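Local coordinates for CD8 alpha antigen (Sus scrofa, PDB 5EDX), which probably serves as a T-cell co-receptor, pairing as an alpha-alpha homodimer through its immunoglobulin V-set domain to engage MHC class I molecules, at residues T29-G41 against E86-S98. Sequence-based numbering, arbitrary orientation.
Sequences TLTSCSWLYQKPG and EEDQGYYFCSFLS
Over one face of the Trp35 indole sits Cys94 SG, 3.3 Å from the centroid of the six-membered ring and 8° off its normal, a sulfur-aromatic contact. The same sulfur is joined to Cys22 of strand 18-24, so this is the disulfide-on-tryptophan core of an immunoglobulin domain, where the strands called C and F meet; Cys33 SG packs beside it, 3.2 Å from Cys94 CB. On the same side of the sheet, Tyr37 CD1 lies over one face of Tyr92, 3.4 Å from Tyr92 CZ, the two planes meeting obliquely at 46°. Gln89 O lies at the edge of the Tyr37 ring and accepts a hydrogen bond from Tyr37 OH (2.7 Å), which is tilted out of the carbonyl plane. With CG anti to its backbone N (chi1 165°), Tyr37 reaches along the neighbouring strand to that carbonyl. Tyr92 OH donates a hydrogen bond to Asp88 O (2.6 Å), four residues back, in the carbonyl plane and on a lone pair: the tyrosine corner familiar in Greek-key sandwiches.

The other side carries Leu36 CB over a face of Phe93, 3.9 Å from the ring centroid, while Leu36 CD1 touches both Phe93 CE2 and Ser95 CB. This side faces the second subunit, on whose Pro46 Phe93 packs; the Gln38 amide hydrogen-bonds to Gln38 of that chain and, through NE2, to Ser44 O of its own.

Where residues 32 and 96 adjoin, the buried Ser32 O, without a hydrogen-bond partner in the model, meets the Phe96 ring edge, 3.0 Å from CD1.

Three antiparallel hydrogen-bonded pairs, Ser34-Ser95, Leu36-Phe93 and Gln38-Tyr91, fix the register. The chemistry divides by face: sulfur and aromatics pack in the sandwich interior, the Tyr37 and Tyr92 hydroxyls held by the Gln89 and Asp88 carbonyls, whereas the opposite face contributes to dimerisation.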
ATOM      1  N   THR A  29     -12.773 -19.682  -3.052  1.00 19.18           N
ATOM      2  CA  THR A  29     -13.488 -19.417  -1.804  1.00 24.76           C
ATOM      3  C   THR A  29     -12.626 -18.707  -0.757  1.00 24.22           C
ATOM      4  O   THR A  29     -13.148 -18.159   0.218  1.00 26.22           O
ATOM      5  CB  THR A  29     -14.046 -20.716  -1.189  1.00 24.04           C
ATOM      6  OG1 THR A  29     -12.958 -21.561  -0.799  1.00 32.57           O
ATOM      7  CG2 THR A  29     -14.915 -21.445  -2.195  1.00 31.83           C
ATOM      8  N   LEU A  30     -11.312 -18.709  -0.961  1.00 21.34           N
ATOM      9  CA  LEU A  30     -10.390 -18.096  -0.010  1.00 25.27           C
ATOM     10  C   LEU A  30     -10.072 -16.643  -0.350  1.00 20.11           C
ATOM     11  O   LEU A  30      -9.461 -15.937   0.449  1.00 22.15           O
ATOM     12  CB  LEU A  30      -9.082 -18.893   0.062  1.00 30.99           C
ATOM     13  CG  LEU A  30      -9.196 -20.401   0.298  1.00 34.47           C
ATOM     14  CD1 LEU A  30      -7.812 -21.036   0.341  1.00 35.84           C
ATOM     15  CD2 LEU A  30      -9.971 -20.695   1.572  1.00 38.79           C
ATOM     16  N   THR A  31     -10.478 -16.202  -1.536  1.00 17.15           N
ATOM     17  CA  THR A  31     -10.121 -14.872  -2.028  1.00 12.12           C
ATOM     18  C   THR A  31     -10.536 -13.776  -1.050  1.00 20.30           C
ATOM     19  O   THR A  31     -11.669 -13.738  -0.578  1.00 15.87           O
ATOM     20  CB  THR A  31     -10.746 -14.598  -3.411  1.00 15.45           C
ATOM     21  OG1 THR A  31     -10.219 -15.543  -4.353  1.00 14.52           O
ATOM     22  CG2 THR A  31     -10.422 -13.191  -3.892  1.00 14.23           C
ATOM     23  N   SER A  32      -9.605 -12.884  -0.751  1.00 19.97           N
ATOM     24  CA  SER A  32      -9.881 -11.794   0.165  1.00 19.14           C
ATOM     25  C   SER A  32      -9.364 -10.523  -0.460  1.00 23.43           C
ATOM     26  O   SER A  32      -8.584 -10.559  -1.410  1.00 24.44           O
ATOM     27  CB  SER A  32      -9.184 -12.041   1.501  1.00 21.92           C
ATOM     28  OG  SER A  32      -7.774 -11.970   1.346  1.00 31.97           O
ATOM     29  N   CYS A  33      -9.798  -9.393   0.076  1.00 16.45           N
ATOM     30  CA  CYS A  33      -9.389  -8.112  -0.456  1.00 18.30           C
ATOM     31  C   CYS A  33      -9.425  -7.066   0.652  1.00 16.71           C
ATOM     32  O   CYS A  33     -10.324  -7.071   1.488  1.00 16.25           O
ATOM     33  CB  CYS A  33     -10.331  -7.713  -1.589  1.00 25.82           C
ATOM     34  SG  CYS A  33      -9.749  -6.343  -2.593  1.00 40.91           S
ATOM     35  N   SER A  34      -8.431  -6.186   0.670  1.00 14.10           N
ATOM     36  CA  SER A  34      -8.410  -5.096   1.633  1.00  9.48           C
ATOM     37  C   SER A  34      -8.584  -3.778   0.901  1.00 12.33           C
ATOM     38  O   SER A  34      -7.939  -3.544  -0.114  1.00 14.78           O
ATOM     39  CB  SER A  34      -7.087  -5.082   2.395  1.00 10.17           C
ATOM     40  OG  SER A  34      -6.958  -6.240   3.195  1.00 13.29           O
ATOM     41  N   TRP A  35      -9.460  -2.927   1.414  1.00  8.42           N
ATOM     42  CA  TRP A  35      -9.597  -1.576   0.883  1.00  6.97           C
ATOM     43  C   TRP A  35      -8.599  -0.651   1.576  1.00  7.25           C
ATOM     44  O   TRP A  35      -8.520  -0.625   2.800  1.00 11.23           O
ATOM     45  CB  TRP A  35     -11.020  -1.058   1.090  1.00  9.73           C
ATOM     46  CG  TRP A  35     -12.007  -1.575   0.090  1.00  6.07           C
ATOM     47  CD1 TRP A  35     -12.937  -2.558   0.284  1.00 10.21           C
ATOM     48  CD2 TRP A  35     -12.154  -1.141  -1.265  1.00  9.63           C
ATOM     49  NE1 TRP A  35     -13.660  -2.758  -0.873  1.00  8.86           N
ATOM     50  CE2 TRP A  35     -13.201  -1.897  -1.836  1.00  9.12           C
ATOM     51  CE3 TRP A  35     -11.508  -0.181  -2.052  1.00 10.55           C
ATOM     52  CZ2 TRP A  35     -13.611  -1.720  -3.154  1.00  9.69           C
ATOM     53  CZ3 TRP A  35     -11.917  -0.004  -3.356  1.00 12.88           C
ATOM     54  CH2 TRP A  35     -12.958  -0.773  -3.899  1.00 11.26           C
ATOM     55  N   LEU A  36      -7.848   0.093   0.771  1.00  8.10           N
ATOM     56  CA  LEU A  36      -6.864   1.053   1.254  1.00  8.42           C
ATOM     57  C   LEU A  36      -7.202   2.435   0.714  1.00 10.08           C
ATOM     58  O   LEU A  36      -7.914   2.573  -0.276  1.00  9.82           O
ATOM     59  CB  LEU A  36      -5.460   0.661   0.793  1.00  7.85           C
ATOM     60  CG  LEU A  36      -5.006  -0.758   1.143  1.00  9.81           C
ATOM     61  CD1 LEU A  36      -3.621  -1.025   0.551  1.00 12.28           C
ATOM     62  CD2 LEU A  36      -5.003  -0.964   2.656  1.00 10.81           C
ATOM     63  N   TYR A  37      -6.677   3.453   1.374  1.00  9.34           N
ATOM     64  CA  TYR A  37      -6.930   4.835   0.990  1.00  9.50           C
ATOM     65  C   TYR A  37      -5.631   5.622   1.072  1.00  9.50           C
ATOM     66  O   TYR A  37      -4.816   5.389   1.964  1.00 10.32           O
ATOM     67  CB  TYR A  37      -7.976   5.433   1.930  1.00  8.95           C
ATOM     68  CG  TYR A  37      -8.087   6.943   1.905  1.00  8.92           C
ATOM     69  CD1 TYR A  37      -8.761   7.601   0.881  1.00  8.37           C
ATOM     70  CD2 TYR A  37      -7.549   7.705   2.934  1.00 12.81           C
ATOM     71  CE1 TYR A  37      -8.874   9.006   0.878  1.00  8.87           C
ATOM     72  CE2 TYR A  37      -7.655   9.088   2.941  1.00 13.65           C
ATOM     73  CZ  TYR A  37      -8.321   9.732   1.916  1.00 16.16           C
ATOM     74  OH  TYR A  37      -8.419  11.110   1.940  1.00 12.79           O
ATOM     75  N   GLN A  38      -5.419   6.535   0.132  1.00  7.44           N
ATOM     76  CA  GLN A  38      -4.307   7.471   0.270  1.00  8.40           C
ATOM     77  C   GLN A  38      -4.810   8.895   0.119  1.00  9.93           C
ATOM     78  O   GLN A  38      -5.619   9.183  -0.759  1.00  9.89           O
ATOM     79  CB  GLN A  38      -3.189   7.189  -0.734  1.00  9.69           C
ATOM     80  CG  GLN A  38      -1.940   8.030  -0.456  1.00  9.87           C
ATOM     81  CD  GLN A  38      -0.835   7.831  -1.478  1.00 12.58           C
ATOM     82  OE1 GLN A  38      -1.092   7.775  -2.677  1.00 12.26           O
ATOM     83  NE2 GLN A  38       0.406   7.748  -1.003  1.00 10.99           N
ATOM     84  N   LYS A  39      -4.329   9.779   0.987  1.00 10.49           N
ATOM     85  CA  LYS A  39      -4.746  11.178   0.982  1.00 12.34           C
ATOM     86  C   LYS A  39      -4.225  11.931  -0.235  1.00  9.99           C
ATOM     87  O   LYS A  39      -3.205  11.561  -0.816  1.00 11.07           O
ATOM     88  CB  LYS A  39      -4.241  11.869   2.252  1.00 14.63           C
ATOM     89  CG  LYS A  39      -4.906  11.378   3.525  1.00 16.61           C
ATOM     90  CD  LYS A  39      -4.281  11.995   4.771  1.00 23.84           C
ATOM     91  CE  LYS A  39      -2.908  11.396   5.045  1.00 32.47           C
ATOM     92  NZ  LYS A  39      -2.372  11.797   6.370  1.00 45.08           N
ATOM     93  N   PRO A  40      -4.930  13.003  -0.622  1.00  9.68           N
ATOM     94  CA  PRO A  40      -4.451  13.926  -1.656  1.00 11.52           C
ATOM     95  C   PRO A  40      -3.332  14.765  -1.057  1.00 14.76           C
ATOM     96  O   PRO A  40      -3.068  14.638   0.137  1.00 15.42           O
ATOM     97  CB  PRO A  40      -5.665  14.833  -1.920  1.00 15.78           C
ATOM     98  CG  PRO A  40      -6.793  14.298  -1.086  1.00 21.64           C
ATOM     99  CD  PRO A  40      -6.187  13.456  -0.010  1.00 14.97           C
ATOM    100  N   GLY A  41      -2.697  15.620  -1.851  1.00 16.77           N
ATOM    101  CA  GLY A  41      -1.642  16.475  -1.333  1.00 14.80           C
ATOM    102  C   GLY A  41      -0.315  15.743  -1.287  1.00 15.06           C
ATOM    103  O   GLY A  41      -0.016  14.960  -2.177  1.00 16.04           O
ATOM    104  N   GLU A  86     -15.701  16.200   2.770  1.00 11.53           N
ATOM    105  CA  GLU A  86     -14.606  16.890   2.101  1.00 12.06           C
ATOM    106  C   GLU A  86     -13.312  16.101   2.278  1.00 16.83           C
ATOM    107  O   GLU A  86     -12.506  15.975   1.352  1.00 14.09           O
ATOM    108  CB  GLU A  86     -14.459  18.299   2.672  1.00 12.40           C
ATOM    109  CG  GLU A  86     -13.420  19.137   1.958  1.00 16.30           C
ATOM    110  CD  GLU A  86     -13.533  20.606   2.300  1.00 27.36           C
ATOM    111  OE1 GLU A  86     -14.331  20.946   3.199  1.00 18.33           O
ATOM    112  OE2 GLU A  86     -12.830  21.421   1.670  1.00 24.95           O
ATOM    113  N   GLU A  87     -13.134  15.550   3.473  1.00 11.05           N
ATOM    114  CA  GLU A  87     -11.946  14.777   3.794  1.00 12.38           C
ATOM    115  C   GLU A  87     -11.983  13.343   3.237  1.00 12.74           C
ATOM    116  O   GLU A  87     -11.018  12.602   3.389  1.00 11.99           O
ATOM    117  CB  GLU A  87     -11.710  14.762   5.309  1.00 13.64           C
ATOM    118  CG  GLU A  87     -12.806  14.085   6.126  1.00 14.68           C
ATOM    119  CD  GLU A  87     -13.924  15.034   6.531  1.00 16.56           C
ATOM    120  OE1 GLU A  87     -14.055  16.125   5.928  1.00 13.99           O
ATOM    121  OE2 GLU A  87     -14.680  14.682   7.461  1.00 15.18           O
ATOM    122  N   ASP A  88     -13.091  12.959   2.600  1.00 12.95           N
ATOM    123  CA  ASP A  88     -13.164  11.665   1.906  1.00 12.27           C
ATOM    124  C   ASP A  88     -12.504  11.731   0.525  1.00 13.39           C
ATOM    125  O   ASP A  88     -12.321  10.708  -0.132  1.00 10.79           O
ATOM    126  CB  ASP A  88     -14.617  11.189   1.748  1.00 10.77           C
ATOM    127  CG  ASP A  88     -15.210  10.650   3.042  1.00 14.25           C
ATOM    128  OD1 ASP A  88     -16.447  10.738   3.206  1.00 13.58           O
ATOM    129  OD2 ASP A  88     -14.450  10.138   3.887  1.00 14.44           O
ATOM    130  N   GLN A  89     -12.158  12.932   0.069  1.00 11.23           N
ATOM    131  CA  GLN A  89     -11.457  13.044  -1.205  1.00 10.54           C
ATOM    132  C   GLN A  89     -10.109  12.335  -1.161  1.00  9.23           C
ATOM    133  O   GLN A  89      -9.389  12.410  -0.169  1.00  9.74           O
ATOM    134  CB  GLN A  89     -11.228  14.503  -1.562  1.00 11.20           C
ATOM    135  CG  GLN A  89     -12.487  15.285  -1.809  1.00 12.86           C
ATOM    136  CD  GLN A  89     -12.175  16.743  -2.037  1.00 14.16           C
ATOM    137  OE1 GLN A  89     -11.982  17.504  -1.088  1.00 21.51           O
ATOM    138  NE2 GLN A  89     -12.094  17.137  -3.297  1.00  9.00           N
ATOM    139  N   GLY A  90      -9.756  11.669  -2.254  1.00 11.13           N
ATOM    140  CA  GLY A  90      -8.478  10.987  -2.317  1.00 10.87           C
ATOM    141  C   GLY A  90      -8.506   9.757  -3.199  1.00  9.67           C
ATOM    142  O   GLY A  90      -9.313   9.653  -4.125  1.00  9.78           O
ATOM    143  N   TYR A  91      -7.619   8.817  -2.898  1.00  9.85           N
ATOM    144  CA  TYR A  91      -7.398   7.651  -3.745  1.00  9.00           C
ATOM    145  C   TYR A  91      -7.761   6.376  -3.008  1.00  8.73           C
ATOM    146  O   TYR A  91      -7.264   6.118  -1.915  1.00 10.78           O
ATOM    147  CB  TYR A  91      -5.929   7.605  -4.157  1.00  9.28           C
ATOM    148  CG  TYR A  91      -5.470   8.905  -4.755  1.00  9.22           C
ATOM    149  CD1 TYR A  91      -5.843   9.258  -6.041  1.00 12.32           C
ATOM    150  CD2 TYR A  91      -4.683   9.793  -4.026  1.00  9.52           C
ATOM    151  CE1 TYR A  91      -5.440  10.458  -6.596  1.00 14.01           C
ATOM    152  CE2 TYR A  91      -4.270  11.001  -4.582  1.00 11.81           C
ATOM    153  CZ  TYR A  91      -4.657  11.317  -5.867  1.00 13.43           C
ATOM    154  OH  TYR A  91      -4.266  12.510  -6.440  1.00 17.08           O
ATOM    155  N   TYR A  92      -8.643   5.586  -3.607  1.00  7.67           N
ATOM    156  CA  TYR A  92      -9.068   4.335  -3.001  1.00  8.69           C
ATOM    157  C   TYR A  92      -8.596   3.179  -3.868  1.00  8.49           C
ATOM    158  O   TYR A  92      -8.607   3.275  -5.097  1.00 10.24           O
ATOM    159  CB  TYR A  92     -10.591   4.314  -2.846  1.00  7.21           C
ATOM    160  CG  TYR A  92     -11.095   5.370  -1.885  1.00  8.23           C
ATOM    161  CD1 TYR A  92     -11.278   6.690  -2.297  1.00  9.69           C
ATOM    162  CD2 TYR A  92     -11.366   5.052  -0.564  1.00 10.34           C
ATOM    163  CE1 TYR A  92     -11.725   7.664  -1.406  1.00 10.35           C
ATOM    164  CE2 TYR A  92     -11.821   6.019   0.333  1.00  7.22           C
ATOM    165  CZ  TYR A  92     -12.000   7.317  -0.098  1.00 12.14           C
ATOM    166  OH  TYR A  92     -12.450   8.267   0.790  1.00 11.67           O
ATOM    167  N   PHE A  93      -8.174   2.088  -3.235  1.00  7.24           N
ATOM    168  CA  PHE A  93      -7.649   0.961  -3.997  1.00  8.84           C
ATOM    169  C   PHE A  93      -7.654  -0.314  -3.176  1.00 10.42           C
ATOM    170  O   PHE A  93      -7.757  -0.271  -1.952  1.00 10.40           O
ATOM    171  CB  PHE A  93      -6.251   1.270  -4.575  1.00  8.14           C
ATOM    172  CG  PHE A  93      -5.205   1.625  -3.543  1.00  7.91           C
ATOM    173  CD1 PHE A  93      -5.262   2.830  -2.848  1.00 11.10           C
ATOM    174  CD2 PHE A  93      -4.129   0.776  -3.312  1.00  8.07           C
ATOM    175  CE1 PHE A  93      -4.279   3.160  -1.918  1.00 11.28           C
ATOM    176  CE2 PHE A  93      -3.140   1.101  -2.385  1.00  8.98           C
ATOM    177  CZ  PHE A  93      -3.217   2.298  -1.689  1.00 10.09           C
ATOM    178  N   CYS A  94      -7.572  -1.447  -3.867  1.00  8.94           N
ATOM    179  CA  CYS A  94      -7.682  -2.748  -3.228  1.00 10.41           C
ATOM    180  C   CYS A  94      -6.325  -3.414  -3.179  1.00 11.86           C
ATOM    181  O   CYS A  94      -5.474  -3.157  -4.025  1.00 12.15           O
ATOM    182  CB  CYS A  94      -8.653  -3.632  -4.007  1.00 13.80           C
ATOM    183  SG  CYS A  94     -10.338  -2.996  -4.003  1.00 20.54           S
ATOM    184  N   SER A  95      -6.128  -4.261  -2.203  1.00  9.31           N
ATOM    185  CA  SER A  95      -4.891  -4.996  -2.051  1.00 10.68           C
ATOM    186  C   SER A  95      -5.145  -6.483  -1.760  1.00 18.14           C
ATOM    187  O   SER A  95      -5.969  -6.800  -0.978  1.00 16.11           O
ATOM    188  CB  SER A  95      -4.120  -4.401  -0.907  1.00 13.85           C
ATOM    189  OG  SER A  95      -2.828  -4.786  -0.932  1.00 21.42           O
ATOM    190  N   PHE A  96      -4.430  -7.350  -2.458  1.00 15.33           N
ATOM    191  CA  PHE A  96      -4.676  -8.806  -2.493  1.00 27.91           C
ATOM    192  C   PHE A  96      -3.315  -9.480  -2.326  1.00 30.21           C
ATOM    193  O   PHE A  96      -2.332  -9.035  -2.870  1.00 22.94           O
ATOM    194  CB  PHE A  96      -5.416  -9.236  -3.786  1.00 21.87           C
ATOM    195  CG  PHE A  96      -5.490 -10.698  -4.001  1.00 30.05           C
ATOM    196  CD1 PHE A  96      -6.430 -11.467  -3.315  1.00 32.01           C
ATOM    197  CD2 PHE A  96      -4.639 -11.324  -4.864  1.00 18.62           C
ATOM    198  CE1 PHE A  96      -6.493 -12.825  -3.505  1.00 34.14           C
ATOM    199  CE2 PHE A  96      -4.686 -12.674  -5.046  1.00 30.75           C
ATOM    200  CZ  PHE A  96      -5.613 -13.439  -4.364  1.00 29.47           C
ATOM    201  N   LEU A  97      -3.277 -10.488  -1.473  1.00 26.75           N
ATOM    202  CA  LEU A  97      -2.010 -11.159  -1.224  1.00 24.43           C
ATOM    203  C   LEU A  97      -2.044 -12.584  -1.760  1.00 31.46           C
ATOM    204  O   LEU A  97      -2.992 -13.329  -1.524  1.00 25.34           O
ATOM    205  CB  LEU A  97      -1.687 -11.149   0.269  1.00 28.25           C
ATOM    206  CG  LEU A  97      -0.563 -12.064   0.754  1.00 32.94           C
ATOM    207  CD1 LEU A  97       0.801 -11.548   0.324  1.00 27.25           C
ATOM    208  CD2 LEU A  97      -0.632 -12.210   2.265  1.00 39.15           C
ATOM    209  N   SER A  98      -1.010 -12.948  -2.502  1.00 24.51           N
ATOM    210  CA  SER A  98      -0.917 -14.280  -3.085  1.00 24.98           C
ATOM    211  C   SER A  98       0.558 -14.665  -3.138  1.00 26.26           C
ATOM    212  O   SER A  98       1.373 -13.930  -3.692  1.00 22.74           O
ATOM    213  CB  SER A  98      -1.533 -14.282  -4.489  1.00 29.98           C
ATOM    214  OG  SER A  98      -1.588 -15.589  -5.047  1.00 28.61           O
TER
HETATM  215  O   HOH W   1      -5.461 -10.480   0.571  1.00 29.02           O
HETATM  216  O   HOH W   2      -6.257  -8.379   1.594  1.00 31.77           O
HETATM  217  O   HOH W   3      -2.746  14.079  -4.933  1.00 19.14           O